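Local coordinates for glycoside hydrolase family protein (Novosphingobium sp. PP1Y, PDB 6Q2F) that probably hydrolyses alpha-L-rhamnosidic bonds, releasing L-rhamnose from rhamnosylated glycosides, at residues 94-99 with 1113-1118; 102-107 with 456-461; 112-117 with 126-131; 609-614 with 697-702; 682-685 with 691-694. One frame throughout, in Å; residues are numbered along the deposited sequence.

Contact 1 of 5, residues 94-99 with 1113-1118; sequences QTPQIV and ITWTAM
P96 and I98, with Q97 between them on the loop after strand 85-91, both meet W1115, and P96 also meets A1117; all the meeting groups are apolar. Aliphatic contacts come first. P96 lies against the methyl of A1117, with CD 3.6 Å from A1117 CB and P96 CG 3.8 Å from the same CB, so two ring carbons share one methyl. Aromatic contacts form the second group. I98 CG2 comes obliquely to the benzo part of the indole, 3.6 Å from W1115 CH2 and 3.7 Å from W1115 CZ2. P96 CB reaches the same corner near the ring plane, at the edge, 4.1 Å from W1115 CZ2. With CG anti to the backbone N (chi1 -176°), the indole extends toward the loop, and A1117 N lies 3.4 Å above one of its faces, offset to the rim. Beyond the two segments, K688 makes a cation-pi contact with W1115, while N65 bonds the backbone on both sides of Q97, at P96 O and I98 N. Replacing W1115 with an alanine would probably leave I98 CG2 and P96 CB facing a gap and deprive K688 of its aromatic partner. The arrangement is an interdomain loop contact: a segment from the galactose-binding-like domain packs on the loop that follows strand 85-91 of the (beta/alpha)8 barrel.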
# COMPACT_ATOMS: atom_id res chain seq x y z
N GLN A 94 -7.66 10.50 -20.48
CA GLN A 94 -7.58 11.03 -21.83
C GLN A 94 -6.51 10.30 -22.65
O GLN A 94 -5.32 10.33 -22.31
CB GLN A 94 -7.29 12.53 -21.77
CG GLN A 94 -7.23 13.16 -23.16
CD GLN A 94 -7.54 14.64 -23.14
OE1 GLN A 94 -8.32 15.13 -23.95
NE2 GLN A 94 -6.92 15.36 -22.21
N THR A 95 -6.94 9.64 -23.73
CA THR A 95 -6.09 8.79 -24.56
C THR A 95 -6.50 9.01 -26.01
O THR A 95 -7.70 9.03 -26.31
CB THR A 95 -6.24 7.30 -24.22
OG1 THR A 95 -6.02 7.08 -22.83
CG2 THR A 95 -5.22 6.49 -25.01
N PRO A 96 -5.54 9.15 -26.93
CA PRO A 96 -5.92 9.34 -28.33
C PRO A 96 -6.76 8.18 -28.83
O PRO A 96 -6.61 7.03 -28.40
CB PRO A 96 -4.57 9.42 -29.07
CG PRO A 96 -3.58 9.81 -27.98
CD PRO A 96 -4.08 9.15 -26.74
N GLN A 97 -7.70 8.50 -29.70
CA GLN A 97 -8.57 7.49 -30.29
C GLN A 97 -7.83 6.81 -31.42
O GLN A 97 -7.48 7.44 -32.42
CB GLN A 97 -9.87 8.12 -30.79
CG GLN A 97 -10.90 7.10 -31.22
CD GLN A 97 -12.11 7.74 -31.85
OE1 GLN A 97 -12.54 8.82 -31.44
NE2 GLN A 97 -12.68 7.07 -32.86
N ILE A 98 -7.56 5.52 -31.26
CA ILE A 98 -6.93 4.71 -32.29
C ILE A 98 -7.85 3.61 -32.77
O ILE A 98 -7.46 2.80 -33.60
CB ILE A 98 -5.60 4.13 -31.80
CG1 ILE A 98 -5.85 3.14 -30.66
CG2 ILE A 98 -4.72 5.25 -31.29
CD1 ILE A 98 -4.67 2.21 -30.40
N VAL A 99 -9.07 3.57 -32.26
CA VAL A 99 -10.09 2.70 -32.79
C VAL A 99 -11.04 3.53 -33.64
O VAL A 99 -11.14 4.75 -33.52
CB VAL A 99 -10.86 1.98 -31.67
CG1 VAL A 99 -9.90 1.13 -30.86
CG2 VAL A 99 -11.58 3.00 -30.79
N ILE A 1113 8.61 3.85 -37.38
CA ILE A 1113 8.07 2.52 -37.14
C ILE A 1113 7.03 2.55 -36.02
O ILE A 1113 6.03 1.83 -36.09
CB ILE A 1113 9.22 1.54 -36.81
CG1 ILE A 1113 10.20 1.41 -37.98
CG2 ILE A 1113 8.69 0.17 -36.41
CD1 ILE A 1113 9.56 1.01 -39.28
N THR A 1114 7.25 3.37 -35.00
CA THR A 1114 6.48 3.27 -33.77
C THR A 1114 5.37 4.31 -33.72
O THR A 1114 5.41 5.34 -34.40
CB THR A 1114 7.36 3.45 -32.53
OG1 THR A 1114 7.81 4.81 -32.47
CG2 THR A 1114 8.55 2.50 -32.58
N TRP A 1115 4.38 4.01 -32.89
CA TRP A 1115 3.35 4.94 -32.46
C TRP A 1115 3.18 4.82 -30.95
O TRP A 1115 3.07 3.71 -30.42
CB TRP A 1115 2.02 4.66 -33.15
CG TRP A 1115 0.95 5.68 -32.81
CD1 TRP A 1115 0.57 6.74 -33.58
CD2 TRP A 1115 0.13 5.72 -31.63
NE1 TRP A 1115 -0.43 7.44 -32.96
CE2 TRP A 1115 -0.72 6.84 -31.76
CE3 TRP A 1115 0.04 4.92 -30.48
CZ2 TRP A 1115 -1.65 7.18 -30.78
CZ3 TRP A 1115 -0.89 5.27 -29.51
CH2 TRP A 1115 -1.73 6.39 -29.67
N THR A 1116 3.20 5.97 -30.26
CA THR A 1116 2.82 6.07 -28.86
C THR A 1116 1.93 7.30 -28.72
O THR A 1116 1.96 8.20 -29.56
CB THR A 1116 4.01 6.21 -27.90
OG1 THR A 1116 4.70 7.44 -28.17
CG2 THR A 1116 4.99 5.02 -28.06
N ALA A 1117 1.16 7.34 -27.62
CA ALA A 1117 0.23 8.45 -27.40
C ALA A 1117 0.97 9.77 -27.20
O ALA A 1117 0.65 10.78 -27.84
CB ALA A 1117 -0.66 8.15 -26.20
N MSE A 1118 1.96 9.79 -26.30
CA MSE A 1118 2.75 10.99 -26.03
C MSE A 1118 4.21 10.67 -26.37
O MSE A 1118 4.56 9.50 -26.55
CB MSE A 1118 2.59 11.45 -24.57
CG MSE A 1118 1.22 12.04 -24.20
SE MSE A 1118 0.56 13.53 -25.30
CE MSE A 1118 1.99 14.84 -25.05

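Contact 2 of 5, residues 102-107 with 456-461; sequences RLVYMT and PPEATG
Y105 turns its side chain toward P456 and A459, and the contact can be read along it atom by atom. At the root, Y105 CB stands 4.0 Å from P456 CG, a loose apolar touch on the proline ring. CG is anti to the backbone N (chi1 -179°), which carries the ring past P456 to the methyl of A459. There Y105 CD2 is 3.5 Å from A459 CB and Y105 CE2 is 3.7 Å from it, the methyl approaching obliquely. From within its own segment, M106 CG lies 3.4 Å above one ring face, offset toward the rim. At the tip, OH makes a weak hydrogen bond with Y483 OH.

The polar link across the contact starts from the backbone of the same residue. One water donates to Y105 O at 2.7 Å and also to E458 OE1, bridging the two segments. The E458 chain is bent at chi2 (82°), and its OE1 also rests against V104 CG1. A type II turn from V104 to T107 presents Y105. V104 O accepts both T107 N and T107 OG1, the hydroxyl bond being 2.6 Å long, in the carbonyl plane and on a lone pair; the two bonds on V104 O are consistent with a firmly closed turn.

Among the neighbouring elements, Y105 meets W110 of helix 108-124 edge-to-face and also touches Y479 and M482 of helix 469-487. The 456-461 loop leads from strand 436-447 toward that second helix.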
# COMPACT_ATOMS: atom_id res chain seq x y z
N ARG A 102 -14.92 4.82 -30.14
CA ARG A 102 -14.75 4.51 -28.73
C ARG A 102 -15.97 3.77 -28.19
O ARG A 102 -17.11 4.08 -28.55
CB ARG A 102 -14.51 5.79 -27.92
CG ARG A 102 -13.23 6.56 -28.28
CD ARG A 102 -13.02 7.68 -27.26
NE ARG A 102 -12.10 8.74 -27.70
CZ ARG A 102 -10.81 8.80 -27.39
NH1 ARG A 102 -10.23 7.86 -26.66
NH2 ARG A 102 -10.09 9.83 -27.83
N LEU A 103 -15.71 2.79 -27.33
CA LEU A 103 -16.78 2.06 -26.66
C LEU A 103 -17.02 2.72 -25.31
O LEU A 103 -16.11 2.78 -24.48
CB LEU A 103 -16.40 0.59 -26.49
CG LEU A 103 -16.25 -0.22 -27.79
CD1 LEU A 103 -15.73 -1.62 -27.56
CD2 LEU A 103 -17.52 -0.23 -28.60
N VAL A 104 -18.23 3.24 -25.10
CA VAL A 104 -18.55 3.99 -23.89
C VAL A 104 -19.05 3.03 -22.82
O VAL A 104 -19.96 2.22 -23.06
CB VAL A 104 -19.58 5.09 -24.19
CG1 VAL A 104 -20.02 5.80 -22.90
CG2 VAL A 104 -18.96 6.09 -25.17
N TYR A 105 -18.49 3.15 -21.62
CA TYR A 105 -18.78 2.29 -20.48
C TYR A 105 -20.28 2.01 -20.31
O TYR A 105 -21.08 2.94 -20.20
CB TYR A 105 -18.23 2.96 -19.22
CG TYR A 105 -18.44 2.17 -17.95
CD1 TYR A 105 -17.65 1.07 -17.67
CD2 TYR A 105 -19.40 2.54 -17.02
CE1 TYR A 105 -17.81 0.34 -16.49
CE2 TYR A 105 -19.56 1.82 -15.82
CZ TYR A 105 -18.77 0.73 -15.59
OH TYR A 105 -18.94 0.01 -14.44
N MSE A 106 -20.63 0.73 -20.29
CA MSE A 106 -21.97 0.20 -20.08
C MSE A 106 -22.99 0.46 -21.20
O MSE A 106 -24.16 0.17 -21.00
CB MSE A 106 -22.58 0.72 -18.76
CG MSE A 106 -21.99 0.02 -17.50
SE MSE A 106 -22.35 -1.90 -17.39
CE MSE A 106 -20.87 -2.45 -16.20
N THR A 107 -22.57 0.99 -22.35
CA THR A 107 -23.44 0.98 -23.52
C THR A 107 -23.49 -0.43 -24.11
O THR A 107 -22.62 -1.25 -23.84
CB THR A 107 -22.96 1.95 -24.58
OG1 THR A 107 -21.64 1.59 -24.99
CG2 THR A 107 -22.99 3.39 -24.06
N PRO A 456 -16.25 7.90 -16.85
CA PRO A 456 -16.96 8.99 -17.52
C PRO A 456 -18.00 9.59 -16.59
O PRO A 456 -18.40 8.95 -15.61
CB PRO A 456 -17.62 8.29 -18.72
CG PRO A 456 -17.70 6.87 -18.33
CD PRO A 456 -16.50 6.60 -17.49
N PRO A 457 -18.44 10.82 -16.86
CA PRO A 457 -19.41 11.47 -15.96
C PRO A 457 -20.63 10.63 -15.65
O PRO A 457 -21.06 10.60 -14.49
CB PRO A 457 -19.78 12.74 -16.73
CG PRO A 457 -18.53 13.05 -17.53
CD PRO A 457 -18.00 11.72 -17.95
N GLU A 458 -21.16 9.93 -16.62
CA GLU A 458 -22.34 9.11 -16.42
C GLU A 458 -22.15 7.97 -15.44
O GLU A 458 -23.08 7.45 -14.93
CB GLU A 458 -22.83 8.55 -17.75
CG GLU A 458 -22.60 9.46 -18.92
CD GLU A 458 -21.20 9.35 -19.47
OE1 GLU A 458 -20.90 8.38 -20.20
OE2 GLU A 458 -20.42 10.24 -19.18
N ALA A 459 -20.92 7.58 -15.23
CA ALA A 459 -20.58 6.47 -14.35
C ALA A 459 -19.80 6.96 -13.14
O ALA A 459 -19.10 6.17 -12.49
CB ALA A 459 -19.76 5.42 -15.12
N THR A 460 -19.87 8.25 -12.88
CA THR A 460 -19.17 8.92 -11.80
C THR A 460 -20.20 9.41 -10.80
O THR A 460 -21.20 10.03 -11.20
CB THR A 460 -18.36 10.11 -12.32
OG1 THR A 460 -17.26 9.63 -13.10
CG2 THR A 460 -17.82 10.94 -11.18
N GLY A 461 -19.98 9.14 -9.52
CA GLY A 461 -20.88 9.62 -8.50
C GLY A 461 -20.28 9.36 -7.13
O GLY A 461 -19.15 8.92 -7.00
O HOH W 1 -20.92 5.49 -19.29

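Contact 3 of 5, residues 112-117 with 126-131; sequences DAFRFA and LELAIA
A117 N donates to A113 O at 2.9 Å, a regular helical bond in the turn of helix 108-124 that faces L128 on the neighbouring strand. Here A117 meets L128 through its carbonyl oxygen, 4.3 Å from L128 CD2, a van der Waals distance. F114 does the main work. Its CG is anti to the backbone N (chi1 -175°), which sends the ring out from the helix to the strand. There its far end is shared by two residues: CZ lies 3.5 Å from I130 CG2 and F114 CE1 3.8 Å from the same methyl, while F114 CZ is 4.1 Å from L128 CD2. Both methyls come obliquely to the ring. The axes of the short segments 112-117 and 127-131 come within 11.2 Å at 143°, the roughly antiparallel course expected of a beta-alpha-beta unit, here strand 85-91, helix 108-124 and strand 127-131 of the barrel. V497 of the next strand and Y483, edge-to-face, extend the packing round F114. Every touching residue is buried and the meeting side chains are hydrocarbon throughout, implying that helix and strand are held by shape and by exclusion of water, without directional polar bonds between them.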
# COMPACT_ATOMS: atom_id res chain seq x y z
N ASP A 112 -21.28 -5.76 -24.69
CA ASP A 112 -21.00 -6.93 -25.50
C ASP A 112 -19.50 -7.22 -25.54
O ASP A 112 -19.09 -8.39 -25.51
CB ASP A 112 -21.56 -6.75 -26.90
CG ASP A 112 -21.62 -8.04 -27.68
OD1 ASP A 112 -22.18 -9.03 -27.13
OD2 ASP A 112 -21.09 -8.09 -28.80
N ALA A 113 -18.68 -6.18 -25.58
CA ALA A 113 -17.24 -6.40 -25.48
C ALA A 113 -16.87 -7.06 -24.15
O ALA A 113 -16.11 -8.03 -24.13
CB ALA A 113 -16.49 -5.07 -25.64
N PHE A 114 -17.41 -6.56 -23.05
CA PHE A 114 -17.06 -7.14 -21.76
C PHE A 114 -17.57 -8.57 -21.65
O PHE A 114 -16.87 -9.45 -21.12
CB PHE A 114 -17.59 -6.31 -20.58
CG PHE A 114 -17.12 -6.84 -19.26
CD1 PHE A 114 -15.89 -6.45 -18.75
CD2 PHE A 114 -17.86 -7.78 -18.56
CE1 PHE A 114 -15.42 -6.97 -17.55
CE2 PHE A 114 -17.39 -8.30 -17.35
CZ PHE A 114 -16.17 -7.89 -16.85
N ARG A 115 -18.80 -8.81 -22.11
CA ARG A 115 -19.32 -10.18 -22.14
C ARG A 115 -18.38 -11.09 -22.91
O ARG A 115 -18.12 -12.23 -22.50
CB ARG A 115 -20.71 -10.19 -22.78
CG ARG A 115 -21.26 -11.60 -22.99
CD ARG A 115 -22.72 -11.60 -23.41
NE ARG A 115 -23.56 -10.94 -22.41
CZ ARG A 115 -24.89 -10.96 -22.41
NH1 ARG A 115 -25.55 -11.62 -23.35
NH2 ARG A 115 -25.55 -10.32 -21.45
N PHE A 116 -17.88 -10.61 -24.05
CA PHE A 116 -16.92 -11.39 -24.82
C PHE A 116 -15.66 -11.65 -24.03
O PHE A 116 -15.13 -12.76 -24.05
CB PHE A 116 -16.59 -10.64 -26.11
CG PHE A 116 -15.67 -11.40 -27.01
CD1 PHE A 116 -16.16 -12.47 -27.75
CD2 PHE A 116 -14.34 -11.06 -27.12
CE1 PHE A 116 -15.32 -13.18 -28.61
CE2 PHE A 116 -13.49 -11.77 -27.97
CZ PHE A 116 -13.98 -12.83 -28.71
N ALA A 117 -15.14 -10.63 -23.34
CA ALA A 117 -13.98 -10.83 -22.47
C ALA A 117 -14.26 -11.91 -21.44
O ALA A 117 -13.40 -12.75 -21.16
CB ALA A 117 -13.59 -9.53 -21.76
N LEU A 126 -8.70 -18.33 -17.71
CA LEU A 126 -8.08 -17.17 -17.07
C LEU A 126 -9.03 -16.63 -16.02
O LEU A 126 -10.21 -16.42 -16.31
CB LEU A 126 -7.74 -16.08 -18.10
CG LEU A 126 -6.75 -16.53 -19.16
CD1 LEU A 126 -6.67 -15.56 -20.35
CD2 LEU A 126 -5.39 -16.71 -18.51
N GLU A 127 -8.53 -16.40 -14.81
CA GLU A 127 -9.33 -15.79 -13.75
C GLU A 127 -9.55 -14.32 -14.06
O GLU A 127 -8.59 -13.54 -14.07
CB GLU A 127 -8.65 -15.95 -12.40
CG GLU A 127 -9.26 -15.10 -11.31
CD GLU A 127 -8.45 -15.11 -10.02
OE1 GLU A 127 -8.72 -15.94 -9.14
OE2 GLU A 127 -7.53 -14.27 -9.92
N LEU A 128 -10.80 -13.91 -14.26
CA LEU A 128 -11.11 -12.52 -14.59
C LEU A 128 -11.62 -11.80 -13.36
O LEU A 128 -12.52 -12.29 -12.67
CB LEU A 128 -12.14 -12.45 -15.72
CG LEU A 128 -12.70 -11.06 -16.03
CD1 LEU A 128 -11.58 -10.10 -16.41
CD2 LEU A 128 -13.74 -11.13 -17.14
N ALA A 129 -11.03 -10.64 -13.07
CA ALA A 129 -11.48 -9.77 -11.99
C ALA A 129 -11.90 -8.41 -12.53
O ALA A 129 -11.45 -7.96 -13.59
CB ALA A 129 -10.38 -9.58 -10.94
N ILE A 130 -12.77 -7.75 -11.77
CA ILE A 130 -13.16 -6.37 -12.03
C ILE A 130 -12.90 -5.56 -10.77
O ILE A 130 -12.83 -6.09 -9.67
CB ILE A 130 -14.63 -6.24 -12.45
CG1 ILE A 130 -15.54 -6.80 -11.34
CG2 ILE A 130 -14.84 -6.96 -13.75
CD1 ILE A 130 -17.04 -6.56 -11.60
N ALA A 131 -12.75 -4.25 -10.96
CA ALA A 131 -12.66 -3.36 -9.81
C ALA A 131 -14.04 -3.18 -9.18
O ALA A 131 -15.07 -3.48 -9.79
CB ALA A 131 -12.10 -2.00 -10.24

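Contact 4 of 5, residues 609-614 with 697-702; sequences LWTFNR and FGQYFN
W610 and F697 set their rings nearly perpendicular, the planes meeting at about 78°. W610 CH2 lies 4.0 Å from F697 CE1, each approaching the other ring obliquely, an apolar contact and not a T-shaped stack. Torsions explain the meeting: W610 CG is anti to the carbonyl carbon (chi1 -75°), and although CB leaves pointing neither toward nor away from 697-702, the far end of the indole comes nearer to F697. R619 makes a cation-pi contact with the same indole.

The second pair, T611 and Q699, is also oblique. T611 CG2 stands 3.8 Å from Q699 NE2, a methyl beside an amide nitrogen. That nitrogen is hydrogen-bonded to M646 O on strand 642-649, and the Q699 chain, bent at chi2 (-63°), curls its amide toward T611. The peptide bond before Q699 is cis. G698 precedes it, with its CA 3.4 Å above one face of the Y700 ring, where a CB would clash.

Strand 642-649 pairs parallel with 604-610 and antiparallel with 697-698. The side chain of W610 is about 7 Å from the bound sodium ion. W610 ends barrel strand 604-610, while 697-698 is an added antiparallel strand on 642-649; the contact thus lies at the C-terminal end of the (beta/alpha)8 barrel, the end at which such enzymes carry their active sites.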
# COMPACT_ATOMS: atom_id res chain seq x y z
N LEU A 609 4.01 -2.78 -5.17
CA LEU A 609 5.43 -2.42 -5.20
C LEU A 609 5.76 -1.73 -6.51
O LEU A 609 5.47 -2.27 -7.57
CB LEU A 609 6.37 -3.63 -5.02
CG LEU A 609 7.81 -3.11 -5.19
CD1 LEU A 609 8.31 -2.32 -3.94
CD2 LEU A 609 8.82 -4.20 -5.58
N TRP A 610 6.36 -0.55 -6.41
CA TRP A 610 6.81 0.20 -7.58
C TRP A 610 8.27 -0.13 -7.90
O TRP A 610 9.05 -0.50 -7.02
CB TRP A 610 6.68 1.70 -7.33
CG TRP A 610 5.27 2.23 -7.39
CD1 TRP A 610 4.14 1.61 -6.94
CD2 TRP A 610 4.85 3.48 -7.92
NE1 TRP A 610 3.05 2.40 -7.16
CE2 TRP A 610 3.46 3.56 -7.77
CE3 TRP A 610 5.53 4.55 -8.52
CZ2 TRP A 610 2.73 4.66 -8.18
CZ3 TRP A 610 4.79 5.65 -8.94
CH2 TRP A 610 3.40 5.69 -8.77
N THR A 611 8.62 -0.02 -9.18
CA THR A 611 10.02 -0.10 -9.54
C THR A 611 10.78 1.05 -8.89
O THR A 611 10.21 2.10 -8.57
CB THR A 611 10.19 -0.07 -11.05
OG1 THR A 611 9.85 1.22 -11.53
CG2 THR A 611 9.28 -1.14 -11.69
N PHE A 612 12.07 0.84 -8.69
CA PHE A 612 12.90 1.84 -8.03
C PHE A 612 14.33 1.70 -8.51
O PHE A 612 14.77 0.59 -8.86
CB PHE A 612 12.83 1.69 -6.51
CG PHE A 612 13.25 0.33 -6.02
CD1 PHE A 612 12.33 -0.70 -5.92
CD2 PHE A 612 14.57 0.08 -5.65
CE1 PHE A 612 12.71 -1.95 -5.49
CE2 PHE A 612 14.96 -1.18 -5.19
CZ PHE A 612 14.04 -2.20 -5.12
N ASN A 613 15.06 2.81 -8.52
CA ASN A 613 16.49 2.76 -8.76
C ASN A 613 17.22 2.10 -7.59
O ASN A 613 16.89 2.33 -6.42
CB ASN A 613 17.04 4.17 -8.98
CG ASN A 613 16.48 4.80 -10.24
OD1 ASN A 613 16.36 4.14 -11.27
ND2 ASN A 613 16.11 6.07 -10.16
N ARG A 614 18.21 1.26 -7.91
CA ARG A 614 18.95 0.56 -6.87
C ARG A 614 19.57 1.53 -5.88
O ARG A 614 19.56 1.28 -4.67
CB ARG A 614 20.03 -0.33 -7.51
CG ARG A 614 20.60 -1.35 -6.52
CD ARG A 614 21.74 -2.15 -7.12
NE ARG A 614 21.30 -2.93 -8.27
CZ ARG A 614 21.06 -4.23 -8.24
NH1 ARG A 614 21.22 -4.92 -7.11
NH2 ARG A 614 20.67 -4.85 -9.35
N PHE A 697 2.58 5.61 -17.08
CA PHE A 697 3.01 4.48 -16.29
C PHE A 697 3.26 3.20 -17.01
O PHE A 697 2.62 2.89 -17.96
CB PHE A 697 1.99 4.18 -15.21
CG PHE A 697 1.69 5.31 -14.31
CD1 PHE A 697 2.50 5.60 -13.28
CD2 PHE A 697 0.57 6.05 -14.49
CE1 PHE A 697 2.23 6.64 -12.45
CE2 PHE A 697 0.28 7.08 -13.66
CZ PHE A 697 1.12 7.38 -12.63
N GLY A 698 4.21 2.46 -16.49
CA GLY A 698 4.52 1.14 -16.97
C GLY A 698 4.03 0.26 -15.84
O GLY A 698 3.48 0.78 -14.94
N GLN A 699 4.22 -1.05 -15.86
CA GLN A 699 4.84 -1.80 -16.92
C GLN A 699 4.02 -1.74 -18.17
O GLN A 699 2.87 -1.43 -18.15
CB GLN A 699 5.00 -3.26 -16.54
CG GLN A 699 5.97 -3.51 -15.43
CD GLN A 699 7.36 -3.10 -15.78
OE1 GLN A 699 7.90 -3.56 -16.73
NE2 GLN A 699 7.93 -2.23 -15.02
N TYR A 700 4.65 -2.10 -19.26
CA TYR A 700 4.05 -2.05 -20.60
C TYR A 700 3.83 -3.47 -21.12
O TYR A 700 4.07 -3.78 -22.29
CB TYR A 700 4.93 -1.24 -21.54
CG TYR A 700 5.19 0.17 -21.03
CD1 TYR A 700 6.24 0.42 -20.15
CD2 TYR A 700 4.37 1.23 -21.39
CE1 TYR A 700 6.46 1.69 -19.66
CE2 TYR A 700 4.58 2.49 -20.90
CZ TYR A 700 5.63 2.73 -20.03
OH TYR A 700 5.85 3.99 -19.55
N PHE A 701 3.35 -4.36 -20.25
CA PHE A 701 3.46 -5.81 -20.43
C PHE A 701 2.22 -6.34 -21.15
O PHE A 701 1.33 -6.93 -20.55
CB PHE A 701 3.66 -6.46 -19.07
CG PHE A 701 3.94 -7.93 -19.13
CD1 PHE A 701 4.99 -8.41 -19.89
CD2 PHE A 701 3.17 -8.81 -18.39
CE1 PHE A 701 5.26 -9.78 -19.93
CE2 PHE A 701 3.44 -10.17 -18.43
CZ PHE A 701 4.48 -10.65 -19.19
N ASN A 702 2.16 -6.11 -22.47
CA ASN A 702 1.07 -6.64 -23.29
C ASN A 702 1.66 -7.19 -24.59
O ASN A 702 2.88 -7.26 -24.77
CB ASN A 702 -0.02 -5.59 -23.55
CG ASN A 702 0.48 -4.37 -24.35
OD1 ASN A 702 1.46 -4.44 -25.10
ND2 ASN A 702 -0.20 -3.25 -24.18

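Contact 5 of 5, residues 682-685 with 691-694; sequences HVPV and GLSL
The backbone bends at P684 (psi -25°) and runs extended through L692, bringing the two segments together without pairing them as strands. Just before L692, G691 has a positive phi of 92°; there a CB would be jammed against the carbonyl oxygen of the preceding residue, which accounts for glycine at this point.

L692 supplies the side chain that fills the contact. Its CG is anti to the carbonyl carbon (chi1 -61°), and the CD1 branch reaches across to the proline ring, 3.9 Å from P684 CD and 4.2 Å from P684 CG. The two side chains cross at a slant, with the methyl beside the CD-CG side of the ring. The same CD1 also lies 4.1 Å from H682 O, a van der Waals approach to the carbonyl.

Topologically this is a local loop closure: 682-685 follows strand 674-677, a strand of the (beta/alpha)8 barrel, and the chain turns back through strand 690-691 to give 691-694. M62 of strand 56-62 and T95 also pack on L692, so the leucine also joins this turn to strand 56-62 and to the loop holding T95.

H682 points its CB away from L692 and turns its imidazole to other partners. P684 N lies 3.8 Å above one ring face, offset toward the rim. Both ring nitrogens are engaged: ND1 with D74 OD2, and NE2 with T67 N. D74 OD2 also takes V683 N, so one carboxylate oxygen holds the ring and the adjoining backbone together.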
# COMPACT_ATOMS: atom_id res chain seq x y z
N HIS A 682 -5.00 -3.03 -22.56
CA HIS A 682 -5.68 -3.71 -23.66
C HIS A 682 -5.25 -3.13 -25.00
O HIS A 682 -5.24 -1.90 -25.18
CB HIS A 682 -7.19 -3.57 -23.50
CG HIS A 682 -7.96 -3.82 -24.75
ND1 HIS A 682 -7.85 -4.99 -25.47
CD2 HIS A 682 -8.89 -3.07 -25.39
CE1 HIS A 682 -8.66 -4.94 -26.52
NE2 HIS A 682 -9.30 -3.79 -26.48
N VAL A 683 -4.92 -4.01 -25.95
CA VAL A 683 -4.48 -3.63 -27.28
C VAL A 683 -5.65 -3.78 -28.25
O VAL A 683 -6.00 -4.90 -28.63
CB VAL A 683 -3.28 -4.48 -27.73
CG1 VAL A 683 -2.89 -4.15 -29.18
CG2 VAL A 683 -2.12 -4.28 -26.78
N PRO A 684 -6.30 -2.68 -28.64
CA PRO A 684 -7.51 -2.81 -29.48
C PRO A 684 -7.22 -3.01 -30.96
O PRO A 684 -8.08 -3.57 -31.65
CB PRO A 684 -8.24 -1.49 -29.24
CG PRO A 684 -7.10 -0.53 -29.09
CD PRO A 684 -6.11 -1.30 -28.19
N VAL A 685 -6.07 -2.55 -31.46
CA VAL A 685 -5.72 -2.66 -32.87
C VAL A 685 -4.25 -3.04 -32.95
O VAL A 685 -3.45 -2.68 -32.08
CB VAL A 685 -6.01 -1.34 -33.65
CG1 VAL A 685 -7.49 -0.98 -33.58
CG2 VAL A 685 -5.19 -0.20 -33.09
N GLY A 691 2.10 1.22 -29.13
CA GLY A 691 0.69 1.51 -28.94
C GLY A 691 0.30 2.18 -27.63
O GLY A 691 1.04 3.02 -27.11
N LEU A 692 -0.88 1.84 -27.10
CA LEU A 692 -1.40 2.53 -25.93
C LEU A 692 -0.64 2.14 -24.66
O LEU A 692 -0.08 1.05 -24.55
CB LEU A 692 -2.86 2.18 -25.73
CG LEU A 692 -3.85 2.54 -26.82
CD1 LEU A 692 -5.21 2.02 -26.38
CD2 LEU A 692 -3.86 4.01 -27.06
N SER A 693 -0.66 3.06 -23.70
CA SER A 693 -0.03 2.88 -22.41
C SER A 693 -0.95 3.53 -21.40
O SER A 693 -1.73 4.42 -21.76
CB SER A 693 1.35 3.54 -22.38
OG SER A 693 1.25 4.93 -22.62
N LEU A 694 -0.85 3.17 -20.14
CA LEU A 694 -1.68 3.77 -19.11
C LEU A 694 -1.01 5.05 -18.69
O LEU A 694 -0.31 5.10 -17.74
CB LEU A 694 -1.79 2.84 -17.91
CG LEU A 694 -2.36 3.42 -16.63
CD1 LEU A 694 -3.79 3.85 -16.78
CD2 LEU A 694 -2.21 2.50 -15.44

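How the contacts relate
Contacts 1 and 5 are the closest pair, their centres 8 Å apart: W1115 O and G691 N, 3.0 Å apart, are probably hydrogen-bonded, and V99 CG1 packs on P684 CB at 3.5 Å. Contact 1 also reaches contact 2, where T95 O lies 2.8 Å from R102 NH1, and contact 2 joins contact 3 through L103 and A113. N702 and Y700 of contact 4 pack on V683 and S693 of contact 5. Contacts 3 and 4 do not touch, their nearest atoms about 11 Å apart, but both reach the barrel sheet. Contact 4 approaches the sodium site of D503, S504, E583, E586 and E644; L609 is backbone-bonded to E644.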